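Long-range contacts in shikimate 5-dehydrogenase AroE (5-dehydroshikimate reductase) (Mycobacterium tuberculosis, PDB 4P4G), which probably catalyses the NADP-dependent reduction of 3-dehydroshikimate to shikimate, the fourth of seven steps leading to chorismate: residues H17-Q22 with I214-P219; D143-A148 with A167-A172; E186-T191 with G202-I207; I207-D212 with R232-L237. All coordinates share one frame; numbering follows the deposited sequence.

Interaction 1. Residues H17-Q22 with I214-P219; sequences HSRSPQ and IYDPWP. With SKM ((3R,4S,5R)-3,4,5-trihydroxycyclohex-1-ene-1-carboxylic acid), chain C.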
loop_
_atom_site.group_PDB
_atom_site.type_symbol
_atom_site.label_atom_id
_atom_site.label_comp_id
_atom_site.label_asym_id
_atom_site.label_seq_id
_atom_site.Cartn_x
_atom_site.Cartn_y
_atom_site.Cartn_z
ATOM N N HIS A 17 -2.343 2.076 -15.355
ATOM C CA HIS A 17 -3.309 2.808 -14.530
ATOM C C HIS A 17 -2.676 3.687 -13.452
ATOM O O HIS A 17 -3.375 4.491 -12.826
ATOM C CB HIS A 17 -4.187 1.800 -13.789
ATOM C CG HIS A 17 -3.448 1.060 -12.712
ATOM N ND1 HIS A 17 -2.619 -0.008 -12.980
ATOM C CD2 HIS A 17 -3.385 1.259 -11.372
ATOM C CE1 HIS A 17 -2.082 -0.441 -11.852
ATOM N NE2 HIS A 17 -2.530 0.312 -10.862
ATOM N N SER A 18 -1.383 3.523 -13.189
ATOM C CA SER A 18 -0.793 4.147 -12.002
ATOM C C SER A 18 -0.892 5.661 -12.032
ATOM O O SER A 18 -0.561 6.275 -13.039
ATOM C CB SER A 18 0.667 3.738 -11.829
ATOM O OG SER A 18 1.252 4.467 -10.759
ATOM N N ARG A 19 -1.356 6.256 -10.929
ATOM C CA ARG A 19 -1.369 7.709 -10.791
ATOM C C ARG A 19 -0.178 8.237 -9.976
ATOM O O ARG A 19 -0.155 9.406 -9.598
ATOM C CB ARG A 19 -2.679 8.197 -10.159
ATOM C CG ARG A 19 -3.957 7.757 -10.861
ATOM C CD ARG A 19 -3.931 8.019 -12.344
ATOM N NE ARG A 19 -5.276 8.140 -12.913
ATOM C CZ ARG A 19 -6.072 7.116 -13.212
ATOM N NH1 ARG A 19 -5.685 5.861 -12.994
ATOM N NH2 ARG A 19 -7.272 7.350 -13.731
ATOM N N SER A 20 0.800 7.381 -9.694
ATOM C CA SER A 20 2.034 7.840 -9.060
ATOM C C SER A 20 2.766 8.947 -9.810
ATOM O O SER A 20 3.254 9.887 -9.159
ATOM C CB SER A 20 2.998 6.679 -8.801
ATOM O OG SER A 20 2.654 6.018 -7.610
ATOM N N PRO A 21 2.891 8.842 -11.159
ATOM C CA PRO A 21 3.641 9.900 -11.848
ATOM C C PRO A 21 3.023 11.275 -11.650
ATOM O O PRO A 21 3.767 12.228 -11.473
ATOM C CB PRO A 21 3.548 9.498 -13.326
ATOM C CG PRO A 21 3.370 8.009 -13.311
ATOM C CD PRO A 21 2.472 7.781 -12.100
ATOM N N GLN A 22 1.696 11.363 -11.699
ATOM C CA GLN A 22 1.015 12.639 -11.499
ATOM C C GLN A 22 1.428 13.273 -10.170
ATOM O O GLN A 22 1.706 14.483 -10.109
ATOM C CB GLN A 22 -0.505 12.465 -11.570
ATOM C CG GLN A 22 -1.055 12.246 -12.983
ATOM C CD GLN A 22 -1.190 10.788 -13.368
ATOM O OE1 GLN A 22 -0.365 9.949 -12.998
ATOM N NE2 GLN A 22 -2.250 10.472 -14.122
ATOM N N ILE A 214 -7.455 -0.400 -3.754
ATOM C CA ILE A 214 -7.738 -0.230 -5.184
ATOM C C ILE A 214 -8.205 1.204 -5.480
ATOM O O ILE A 214 -8.954 1.794 -4.692
ATOM C CB ILE A 214 -8.850 -1.208 -5.646
ATOM C CG1 ILE A 214 -8.419 -2.667 -5.457
ATOM C CG2 ILE A 214 -9.247 -0.929 -7.108
ATOM C CD1 ILE A 214 -7.154 -3.039 -6.198
ATOM N N TYR A 215 -7.769 1.772 -6.598
ATOM C CA TYR A 215 -8.282 3.074 -7.008
ATOM C C TYR A 215 -8.726 3.156 -8.473
ATOM O O TYR A 215 -9.295 4.158 -8.886
ATOM C CB TYR A 215 -7.306 4.207 -6.649
ATOM C CG TYR A 215 -5.929 4.166 -7.297
ATOM C CD1 TYR A 215 -5.732 4.609 -8.598
ATOM C CD2 TYR A 215 -4.824 3.733 -6.580
ATOM C CE1 TYR A 215 -4.472 4.590 -9.184
ATOM C CE2 TYR A 215 -3.555 3.712 -7.150
ATOM C CZ TYR A 215 -3.390 4.144 -8.444
ATOM O OH TYR A 215 -2.136 4.131 -9.012
ATOM N N ASP A 216 -8.474 2.106 -9.253
ATOM C CA ASP A 216 -8.825 2.123 -10.674
ATOM C C ASP A 216 -9.050 0.676 -11.112
ATOM O O ASP A 216 -8.163 -0.157 -10.943
ATOM C CB ASP A 216 -7.693 2.772 -11.483
ATOM C CG ASP A 216 -8.108 3.150 -12.909
ATOM O OD1 ASP A 216 -9.183 2.722 -13.379
ATOM O OD2 ASP A 216 -7.335 3.870 -13.572
ATOM N N PRO A 217 -10.254 0.358 -11.626
ATOM C CA PRO A 217 -11.403 1.271 -11.737
ATOM C C PRO A 217 -12.058 1.565 -10.399
ATOM O O PRO A 217 -11.862 0.848 -9.423
ATOM C CB PRO A 217 -12.372 0.530 -12.674
ATOM C CG PRO A 217 -11.940 -0.892 -12.652
ATOM C CD PRO A 217 -10.466 -0.903 -12.359
ATOM N N TRP A 218 -12.805 2.659 -10.358
ATOM C CA TRP A 218 -13.449 3.075 -9.130
ATOM C C TRP A 218 -14.877 3.491 -9.462
ATOM O O TRP A 218 -15.119 4.080 -10.513
ATOM C CB TRP A 218 -12.668 4.251 -8.521
ATOM C CG TRP A 218 -13.173 4.633 -7.192
ATOM C CD1 TRP A 218 -13.977 5.698 -6.891
ATOM C CD2 TRP A 218 -12.951 3.931 -5.962
ATOM N NE1 TRP A 218 -14.256 5.702 -5.546
ATOM C CE2 TRP A 218 -13.646 4.626 -4.955
ATOM C CE3 TRP A 218 -12.234 2.776 -5.616
ATOM C CZ2 TRP A 218 -13.640 4.212 -3.620
ATOM C CZ3 TRP A 218 -12.228 2.368 -4.295
ATOM C CH2 TRP A 218 -12.927 3.082 -3.310
ATOM N N PRO A 219 -15.841 3.181 -8.574
ATOM C CA PRO A 219 -15.706 2.493 -7.285
ATOM C C PRO A 219 -15.624 0.987 -7.440
ATOM O O PRO A 219 -16.079 0.459 -8.436
ATOM C CB PRO A 219 -17.019 2.846 -6.567
ATOM C CG PRO A 219 -18.002 3.030 -7.672
ATOM C CD PRO A 219 -17.228 3.630 -8.821
HETATM O O12 SKM C . 2.842 1.349 -2.697
HETATM C C8 SKM C . 2.283 2.055 -3.801
HETATM C C6 SKM C . 1.055 1.317 -4.253
HETATM O O7 SKM C . 1.315 -0.069 -4.376
HETATM C C5 SKM C . 0.653 1.827 -5.541
HETATM C C4 SKM C . 1.372 2.585 -6.367
HETATM C C1 SKM C . 0.774 3.006 -7.698
HETATM O O2 SKM C . 1.409 3.775 -8.434
HETATM O O3 SKM C . -0.346 2.598 -8.057
HETATM C C10 SKM C . 2.812 3.073 -6.027
HETATM C C9 SKM C . 3.341 2.187 -4.861
HETATM O O11 SKM C . 4.437 2.865 -4.352
#

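Interaction 2. Residues D143-A148 with A167-A172; sequences DITVVA and ATRFCA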
loop_
_atom_site.group_PDB
_atom_site.type_symbol
_atom_site.label_atom_id
_atom_site.label_comp_id
_atom_site.label_asym_id
_atom_site.label_seq_id
_atom_site.Cartn_x
_atom_site.Cartn_y
_atom_site.Cartn_z
ATOM N N ASP A 143 -6.958 -5.393 18.062
ATOM C CA ASP A 143 -6.849 -6.722 17.487
ATOM C C ASP A 143 -7.146 -6.681 16.003
ATOM O O ASP A 143 -7.881 -5.809 15.529
ATOM C CB ASP A 143 -7.782 -7.702 18.196
ATOM C CG ASP A 143 -9.212 -7.526 17.790
ATOM O OD1 ASP A 143 -9.832 -6.550 18.256
ATOM O OD2 ASP A 143 -9.717 -8.356 17.003
ATOM N N ILE A 144 -6.539 -7.605 15.266
ATOM C CA ILE A 144 -6.675 -7.657 13.826
ATOM C C ILE A 144 -7.072 -9.061 13.408
ATOM O O ILE A 144 -6.470 -10.033 13.846
ATOM C CB ILE A 144 -5.353 -7.284 13.129
ATOM C CG1 ILE A 144 -5.032 -5.800 13.365
ATOM C CG2 ILE A 144 -5.418 -7.627 11.625
ATOM C CD1 ILE A 144 -3.591 -5.405 13.010
ATOM N N THR A 145 -8.099 -9.172 12.572
ATOM C CA THR A 145 -8.414 -10.461 11.959
ATOM C C THR A 145 -7.955 -10.413 10.499
ATOM O O THR A 145 -8.300 -9.490 9.763
ATOM C CB THR A 145 -9.927 -10.781 12.071
ATOM O OG1 THR A 145 -10.303 -10.890 13.455
ATOM C CG2 THR A 145 -10.274 -12.089 11.354
ATOM N N VAL A 146 -7.137 -11.384 10.091
ATOM C CA VAL A 146 -6.661 -11.475 8.711
ATOM C C VAL A 146 -7.531 -12.464 7.949
ATOM O O VAL A 146 -7.673 -13.614 8.358
ATOM C CB VAL A 146 -5.202 -11.954 8.662
ATOM C CG1 VAL A 146 -4.757 -12.216 7.210
ATOM C CG2 VAL A 146 -4.295 -10.933 9.323
ATOM N N VAL A 147 -8.125 -12.006 6.855
ATOM C CA VAL A 147 -8.970 -12.856 6.019
ATOM C C VAL A 147 -8.275 -12.994 4.672
ATOM O O VAL A 147 -8.076 -12.015 3.977
ATOM C CB VAL A 147 -10.360 -12.225 5.780
ATOM C CG1 VAL A 147 -11.267 -13.202 5.037
ATOM C CG2 VAL A 147 -11.007 -11.814 7.093
ATOM N N ALA A 148 -7.907 -14.207 4.295
ATOM C CA ALA A 148 -7.230 -14.386 3.017
ATOM C C ALA A 148 -7.517 -15.756 2.450
ATOM O O ALA A 148 -7.990 -16.645 3.162
ATOM C CB ALA A 148 -5.730 -14.179 3.167
ATOM N N ALA A 167 -3.178 -8.519 19.126
ATOM C CA ALA A 167 -3.820 -9.838 19.062
ATOM C C ALA A 167 -4.355 -10.062 17.657
ATOM O O ALA A 167 -5.235 -9.331 17.189
ATOM C CB ALA A 167 -4.947 -9.959 20.085
ATOM N N THR A 168 -3.813 -11.061 16.967
ATOM C CA THR A 168 -4.149 -11.263 15.559
ATOM C C THR A 168 -4.600 -12.708 15.351
ATOM O O THR A 168 -4.123 -13.609 16.040
ATOM C CB THR A 168 -2.931 -10.913 14.651
ATOM O OG1 THR A 168 -2.452 -9.600 14.974
ATOM C CG2 THR A 168 -3.304 -10.926 13.164
ATOM N N ARG A 169 -5.544 -12.931 14.434
ATOM C CA ARG A 169 -5.963 -14.293 14.108
ATOM C C ARG A 169 -6.379 -14.366 12.651
ATOM O O ARG A 169 -6.578 -13.335 11.994
ATOM C CB ARG A 169 -7.117 -14.754 15.002
ATOM C CG ARG A 169 -8.453 -14.137 14.598
ATOM C CD ARG A 169 -9.528 -14.318 15.661
ATOM N NE ARG A 169 -10.597 -13.339 15.470
ATOM C CZ ARG A 169 -11.614 -13.480 14.621
ATOM N NH1 ARG A 169 -11.726 -14.576 13.876
ATOM N NH2 ARG A 169 -12.527 -12.521 14.518
ATOM N N PHE A 170 -6.481 -15.592 12.146
ATOM C CA PHE A 170 -6.867 -15.842 10.762
ATOM C C PHE A 170 -8.318 -16.291 10.686
ATOM O O PHE A 170 -8.774 -17.058 11.531
ATOM C CB PHE A 170 -5.962 -16.928 10.167
ATOM C CG PHE A 170 -6.485 -17.532 8.892
ATOM C CD1 PHE A 170 -6.607 -16.762 7.745
ATOM C CD2 PHE A 170 -6.824 -18.874 8.835
ATOM C CE1 PHE A 170 -7.077 -17.312 6.560
ATOM C CE2 PHE A 170 -7.299 -19.439 7.653
ATOM C CZ PHE A 170 -7.421 -18.655 6.515
ATOM N N CYS A 171 -9.028 -15.800 9.669
ATOM C CA CYS A 171 -10.390 -16.232 9.373
ATOM C C CYS A 171 -10.497 -16.543 7.884
ATOM O O CYS A 171 -10.197 -15.693 7.048
ATOM C CB CYS A 171 -11.384 -15.127 9.744
ATOM S SG CYS A 171 -13.119 -15.505 9.368
ATOM N N ALA A 172 -10.910 -17.760 7.546
ATOM C CA ALA A 172 -11.098 -18.127 6.144
ATOM C C ALA A 172 -12.259 -17.352 5.530
ATOM O O ALA A 172 -13.223 -17.013 6.220
ATOM C CB ALA A 172 -11.329 -19.625 6.016
#

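Interaction 3. Residues E186-T191 with G202-I207; sequences EVLVST and GTLAAI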
loop_
_atom_site.group_PDB
_atom_site.type_symbol
_atom_site.label_atom_id
_atom_site.label_comp_id
_atom_site.label_asym_id
_atom_site.label_seq_id
_atom_site.Cartn_x
_atom_site.Cartn_y
_atom_site.Cartn_z
ATOM N N GLU A 186 -14.385 -2.580 13.387
ATOM C CA GLU A 186 -14.748 -1.183 13.175
ATOM C C GLU A 186 -14.098 -0.609 11.925
ATOM O O GLU A 186 -14.524 0.428 11.422
ATOM C CB GLU A 186 -14.376 -0.368 14.413
ATOM C CG GLU A 186 -15.010 -0.927 15.684
ATOM C CD GLU A 186 -14.211 -0.617 16.935
ATOM O OE1 GLU A 186 -13.770 -1.582 17.606
ATOM O OE2 GLU A 186 -14.022 0.586 17.239
ATOM N N VAL A 187 -13.078 -1.293 11.421
ATOM C CA VAL A 187 -12.379 -0.849 10.224
ATOM C C VAL A 187 -11.948 -2.050 9.406
ATOM O O VAL A 187 -11.564 -3.079 9.957
ATOM C CB VAL A 187 -11.182 0.082 10.561
ATOM C CG1 VAL A 187 -10.183 -0.617 11.443
ATOM C CG2 VAL A 187 -10.519 0.597 9.307
ATOM N N LEU A 188 -12.049 -1.913 8.090
ATOM C CA LEU A 188 -11.634 -2.947 7.154
ATOM C C LEU A 188 -10.627 -2.351 6.174
ATOM O O LEU A 188 -10.901 -1.334 5.532
ATOM C CB LEU A 188 -12.869 -3.454 6.402
ATOM C CG LEU A 188 -12.722 -4.365 5.194
ATOM C CD1 LEU A 188 -12.038 -5.626 5.624
ATOM C CD2 LEU A 188 -14.098 -4.674 4.591
ATOM N N VAL A 189 -9.450 -2.961 6.067
ATOM C CA VAL A 189 -8.505 -2.571 5.027
ATOM C C VAL A 189 -8.435 -3.683 3.995
ATOM O O VAL A 189 -8.044 -4.813 4.317
ATOM C CB VAL A 189 -7.105 -2.287 5.575
ATOM C CG1 VAL A 189 -6.184 -1.861 4.430
ATOM C CG2 VAL A 189 -7.159 -1.211 6.678
ATOM N N SER A 190 -8.822 -3.379 2.761
ATOM C CA SER A 190 -8.859 -4.417 1.719
ATOM C C SER A 190 -7.683 -4.332 0.768
ATOM O O SER A 190 -7.468 -3.301 0.117
ATOM C CB SER A 190 -10.158 -4.341 0.918
ATOM O OG SER A 190 -10.159 -5.342 -0.091
ATOM N N THR A 191 -6.922 -5.420 0.666
ATOM C CA THR A 191 -5.790 -5.451 -0.261
ATOM C C THR A 191 -5.950 -6.489 -1.372
ATOM O O THR A 191 -4.995 -6.767 -2.107
ATOM C CB THR A 191 -4.435 -5.652 0.477
ATOM O OG1 THR A 191 -4.328 -6.997 0.958
ATOM C CG2 THR A 191 -4.302 -4.697 1.660
ATOM N N GLY A 202 -21.545 -8.280 0.162
ATOM C CA GLY A 202 -22.762 -8.264 0.962
ATOM C C GLY A 202 -22.480 -8.529 2.430
ATOM O O GLY A 202 -23.095 -7.936 3.322
ATOM N N THR A 203 -21.539 -9.431 2.682
ATOM C CA THR A 203 -21.134 -9.768 4.045
ATOM C C THR A 203 -20.274 -8.665 4.659
ATOM O O THR A 203 -20.433 -8.316 5.836
ATOM C CB THR A 203 -20.373 -11.103 4.065
ATOM O OG1 THR A 203 -21.243 -12.139 3.595
ATOM C CG2 THR A 203 -19.907 -11.443 5.473
ATOM N N LEU A 204 -19.367 -8.121 3.856
ATOM C CA LEU A 204 -18.447 -7.077 4.302
ATOM C C LEU A 204 -19.099 -5.690 4.414
ATOM O O LEU A 204 -18.557 -4.809 5.079
ATOM C CB LEU A 204 -17.240 -7.013 3.365
ATOM C CG LEU A 204 -16.357 -8.257 3.226
ATOM C CD1 LEU A 204 -15.456 -8.079 2.005
ATOM C CD2 LEU A 204 -15.538 -8.484 4.480
ATOM N N ALA A 205 -20.264 -5.509 3.788
ATOM C CA ALA A 205 -20.872 -4.175 3.643
ATOM C C ALA A 205 -21.151 -3.488 4.971
ATOM O O ALA A 205 -21.249 -2.261 5.035
ATOM C CB ALA A 205 -22.148 -4.258 2.822
ATOM N N ALA A 206 -21.292 -4.287 6.026
ATOM C CA ALA A 206 -21.650 -3.780 7.346
ATOM C C ALA A 206 -20.504 -3.121 8.114
ATOM O O ALA A 206 -20.710 -2.640 9.227
ATOM C CB ALA A 206 -22.268 -4.895 8.179
ATOM N N ILE A 207 -19.309 -3.093 7.533
ATOM C CA ILE A 207 -18.157 -2.508 8.229
ATOM C C ILE A 207 -18.318 -0.989 8.302
ATOM O O ILE A 207 -18.727 -0.355 7.320
ATOM C CB ILE A 207 -16.825 -2.886 7.544
ATOM C CG1 ILE A 207 -15.632 -2.653 8.475
ATOM C CG2 ILE A 207 -16.623 -2.132 6.238
ATOM C CD1 ILE A 207 -15.417 -3.785 9.450
#

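Interaction 4. Residues I207-D212 with R232-L237; sequences IPVLLD and RVISGL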
loop_
_atom_site.group_PDB
_atom_site.type_symbol
_atom_site.label_atom_id
_atom_site.label_comp_id
_atom_site.label_asym_id
_atom_site.label_seq_id
_atom_site.Cartn_x
_atom_site.Cartn_y
_atom_site.Cartn_z
ATOM N N ILE A 207 -19.309 -3.093 7.533
ATOM C CA ILE A 207 -18.157 -2.508 8.229
ATOM C C ILE A 207 -18.318 -0.989 8.302
ATOM O O ILE A 207 -18.727 -0.355 7.320
ATOM C CB ILE A 207 -16.825 -2.886 7.544
ATOM C CG1 ILE A 207 -15.632 -2.653 8.475
ATOM C CG2 ILE A 207 -16.623 -2.132 6.238
ATOM C CD1 ILE A 207 -15.417 -3.785 9.450
ATOM N N PRO A 208 -18.008 -0.397 9.467
ATOM C CA PRO A 208 -18.192 1.052 9.637
ATOM C C PRO A 208 -17.252 1.913 8.786
ATOM O O PRO A 208 -17.631 3.021 8.382
ATOM C CB PRO A 208 -17.886 1.263 11.128
ATOM C CG PRO A 208 -18.171 -0.073 11.766
ATOM C CD PRO A 208 -17.731 -1.075 10.748
ATOM N N VAL A 209 -16.032 1.431 8.551
ATOM C CA VAL A 209 -15.031 2.171 7.778
ATOM C C VAL A 209 -14.302 1.203 6.857
ATOM O O VAL A 209 -13.876 0.124 7.296
ATOM C CB VAL A 209 -13.974 2.837 8.687
ATOM C CG1 VAL A 209 -12.965 3.645 7.857
ATOM C CG2 VAL A 209 -14.613 3.724 9.729
ATOM N N LEU A 210 -14.158 1.586 5.590
ATOM C CA LEU A 210 -13.438 0.792 4.600
ATOM C C LEU A 210 -12.312 1.607 4.003
ATOM O O LEU A 210 -12.538 2.715 3.495
ATOM C CB LEU A 210 -14.368 0.390 3.450
ATOM C CG LEU A 210 -13.673 -0.038 2.144
ATOM C CD1 LEU A 210 -12.950 -1.383 2.303
ATOM C CD2 LEU A 210 -14.669 -0.095 0.976
ATOM N N LEU A 211 -11.100 1.066 4.055
ATOM C CA LEU A 211 -10.015 1.615 3.255
ATOM C C LEU A 211 -9.747 0.607 2.158
ATOM O O LEU A 211 -9.387 -0.529 2.441
ATOM C CB LEU A 211 -8.759 1.830 4.119
ATOM C CG LEU A 211 -7.480 2.213 3.366
ATOM C CD1 LEU A 211 -7.670 3.509 2.558
ATOM C CD2 LEU A 211 -6.310 2.352 4.328
ATOM N N ASP A 212 -9.959 0.991 0.896
ATOM C CA ASP A 212 -9.710 0.063 -0.206
ATOM C C ASP A 212 -8.418 0.465 -0.890
ATOM O O ASP A 212 -8.259 1.616 -1.283
ATOM C CB ASP A 212 -10.885 0.082 -1.202
ATOM C CG ASP A 212 -10.938 -1.163 -2.086
ATOM O OD1 ASP A 212 -9.867 -1.756 -2.346
ATOM O OD2 ASP A 212 -12.053 -1.545 -2.525
ATOM N N ARG A 232 -18.222 4.485 5.993
ATOM C CA ARG A 232 -17.280 5.434 5.411
ATOM C C ARG A 232 -16.365 4.776 4.397
ATOM O O ARG A 232 -15.692 3.796 4.707
ATOM C CB ARG A 232 -16.424 6.094 6.487
ATOM C CG ARG A 232 -15.397 7.027 5.873
ATOM C CD ARG A 232 -14.552 7.754 6.886
ATOM N NE ARG A 232 -13.707 8.729 6.200
ATOM C CZ ARG A 232 -12.565 9.200 6.680
ATOM N NH1 ARG A 232 -12.114 8.786 7.854
ATOM N NH2 ARG A 232 -11.873 10.084 5.975
ATOM N N VAL A 233 -16.321 5.326 3.186
ATOM C CA VAL A 233 -15.473 4.761 2.133
ATOM C C VAL A 233 -14.260 5.643 1.863
ATOM O O VAL A 233 -14.402 6.840 1.562
ATOM C CB VAL A 233 -16.257 4.568 0.827
ATOM C CG1 VAL A 233 -15.320 4.130 -0.293
ATOM C CG2 VAL A 233 -17.376 3.540 1.023
ATOM N N ILE A 234 -13.071 5.047 1.955
ATOM C CA ILE A 234 -11.823 5.749 1.651
ATOM C C ILE A 234 -11.146 5.035 0.484
ATOM O O ILE A 234 -10.815 3.847 0.571
ATOM C CB ILE A 234 -10.886 5.783 2.876
ATOM C CG1 ILE A 234 -11.626 6.321 4.102
ATOM C CG2 ILE A 234 -9.638 6.611 2.583
ATOM C CD1 ILE A 234 -10.930 6.034 5.414
ATOM N N SER A 235 -10.955 5.749 -0.619
ATOM C CA SER A 235 -10.437 5.112 -1.826
ATOM C C SER A 235 -8.926 4.934 -1.775
ATOM O O SER A 235 -8.235 5.535 -0.937
ATOM C CB SER A 235 -10.807 5.913 -3.065
ATOM O OG SER A 235 -9.829 6.881 -3.346
ATOM N N GLY A 236 -8.416 4.116 -2.690
ATOM C CA GLY A 236 -6.990 3.861 -2.807
ATOM C C GLY A 236 -6.184 5.101 -3.136
ATOM O O GLY A 236 -4.962 5.129 -2.949
ATOM N N LEU A 237 -6.857 6.131 -3.640
ATOM C CA LEU A 237 -6.174 7.387 -3.950
ATOM C C LEU A 237 -5.664 8.049 -2.688
ATOM O O LEU A 237 -4.612 8.705 -2.709
ATOM C CB LEU A 237 -7.112 8.366 -4.673
ATOM C CG LEU A 237 -7.434 8.108 -6.140
ATOM C CD1 LEU A 237 -8.201 9.301 -6.719
ATOM C CD2 LEU A 237 -6.156 7.862 -6.919
#

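Interaction 1. Residues H17-Q22 with I214-P219
The carboxylate end of the shikimate pocket is built where Ser18 and Arg19, leading into helix 20-30, and Ser20 in its first turn meet Tyr215 in the loop after strand 209-212. Shikimate dehydrogenases bind substrate in the cleft between a substrate-binding domain and a Rossmann-type domain, and this contact joins the two. Tyr215 makes the largest share of the contact. Its CG sits between the backbone N and the carbonyl carbon (chi1 62°), a rotation that sends the ring across to the other segment. There Tyr215 OH accepts from Arg19 N, 3.0 Å away and nearly straight at 163°. Tyr215 OH in turn donates to O3 of shikimate (SKM O3) at 2.5 Å. The phenol is thus held from the protein side. A serine suits positions 18 and 20 because its short hydroxyl reaches the other carboxylate oxygen from close by. Ser20 OG gives a 2.7 Å bond to SKM O2; the Ser18 OG to SKM O2 bond, at 2.4 Å, is so short that its exact length is doubtful. Ser18 OG also accepts from Ser20 N, an ST turn that fixes the hydroxyl. Lys69 and Gln247 also hydrogen-bond the ligand. Beside the pocket, chi1 sets Arg19 CG, beside the backbone N, against Tyr215 CE1 (3.6 Å), and the bend at chi2 turns the guanidinium toward Asp216. Arg19 NH1 bonds His17 O at 2.7 Å on a carbonyl lone pair, and its salt bridge to Asp216 OD2, 2.6 Å long at 178°, meets that oxygen on the anti side.

Interaction 2. Residues D143-A148 with A167-A172
Ile144 and Val146 face the strand 167-172 with both their N-H and C=O groups, and the two strands run parallel, their axes 4.6 Å apart and twisted by 30°. Ile144 N bonds Ala167 O at 2.9 Å, and Arg169 N returns to Ile144 O at 3.1 Å. The pattern repeats one step along: Val146 N reaches Arg169 O at 2.8 Å, then Cys171 N reaches Val146 O at 2.9 Å. Beyond this the strands separate, and the buried Ala148 N is left without a partner. Thr145 and Val147 turn their backbone groups the other way, to strand 119-123 and Gly124 just after it. The pair belongs to a beta-alpha-beta unit of the Rossmann-type sheet, in which 167-172 is an outermost strand and helix 151-163 makes the connection. That helix covers the face bearing Val146 and Phe170, where beta-branched and aromatic residues fill the layer against Ala154. With CG anti to the backbone N (chi1 164°), the Phe170 ring runs along the strand until its edge meets Ala148, CE1 lying 3.6 Å from the carbonyl O. The opposite face holds Thr145, whose CG2 packs on Cys171 CB at 3.6 Å. The Arg169 chain, extended from CG to NE, passes over the same threonine, and Thr145 OG1 lies over one face of the guanidinium, 3.0 Å from NH2, at an angle that makes no hydrogen bond.

Interaction 3. Residues E186-T191 with G202-I207
Ile207 packs on Leu188 where the crossover from strand 187-190 to strand 209-212 of the Rossmann-type sheet comes back to the sheet. The segment 202-207 leaves its short helix through a type I turn from Leu204 to Ile207, closed by Ile207 N bonding Leu204 O at 3.1 Å, and the turn directs the isoleucine at the strand. At the base of the side chain, Ile207 CB stands 4.2 Å from Leu188 CB. The two branches then divide the work. CG1, anti to the backbone N (chi1 -163°), presses tightly on Leu188 CB at 3.5 Å and lies 3.7 Å from Leu188 N. At the tip, CD1 reaches the strand backbone itself, 3.9 Å from Val187 C. The other branch, CG2, takes the place between backbone N and carbonyl carbon and meets Leu188 CD2 at 3.9 Å. A beta-branched residue suits this position, since the CG1-CD1 branch spans Leu188 CB and the main chain of Val187, while CG2 meets the leucine's tip. The two side chains run about at right angles. No hydrogen bond joins the segments; the side chains that meet are all aliphatic, though Ile207 also lies against main-chain atoms. Val226 of helix 221-229 also touches Ile207, and Leu222 of the same helix touches Leu204, extending the apolar layer on this face of the sheet. Leu204 meets the strand through a single residue, Leu188, whose CD2 lies 4.1 Å from Leu204 CD2.

Interaction 4. Residues I207-D212 with R232-L237
Val209, Leu210 and Leu211 pair in parallel with Arg232, Val233 and Ile234, closing the last beta-alpha-beta unit of the Rossmann-type sheet, with helix 221-229 as the link and strand 232-234 outermost. Four backbone hydrogen bonds hold the strands, whose directions differ by 15°. Arg232 N bonds Pro208 O at 2.9 Å. Leu210 uses both its groups, N to Arg232 O at 2.8 Å and O to Ile234 N at 2.8 Å, and Asp212 N ends the ladder on Ile234 O at 3.0 Å.

Apolar contacts centre on Ile234, whose two arms serve two partners on the face covered by Leu113 of helix 105-113. Its CG1 stands beside the backbone N (chi1 -52°) and carries CD1 to Val209 CG1 at 4.0 Å, while CG2, anti to that N, meets Leu211 CD1 at 3.7 Å. The same CD1 sits over the centre of the Arg232 guanidinium, so the arginine roofs the edge of this layer. On the other face, Leu210 turns to helix 221-229.

Polar side chains finish the C-terminal ends. Asp212 bonds Thr220 and Ile214 N through its two oxygens, which hold the following loop. Ser235, a residue type common at helix starts, is the N-cap of helix 236-252, its OG accepting from Leu237 N at 3.1 Å.

Interactions 2, 3 and 4 all reach one parallel sheet. Interactions 3 and 4 share Ile207 and are joined by neighbouring strands: Leu188 N lies 2.8 Å from Val209 O, and Leu188 O 2.8 Å from Leu211 N, both probable hydrogen bonds. Interaction 2, at the far edge of that sheet, has its centre 13 Å from that of interaction 3. In interaction 4, Gly236 CA lies about 8 Å from the nearest shikimate atom, without touching it. Strand 209-212 runs on into the loop 214-219 of interaction 1, where Ile214 O lies 3.1 Å from Gly236 N and Trp218 CZ2 packs 3.4 Å from Ser235 CB. Only interaction 1 touches shikimate; the centres of interactions 1 and 2 lie 27 Å apart.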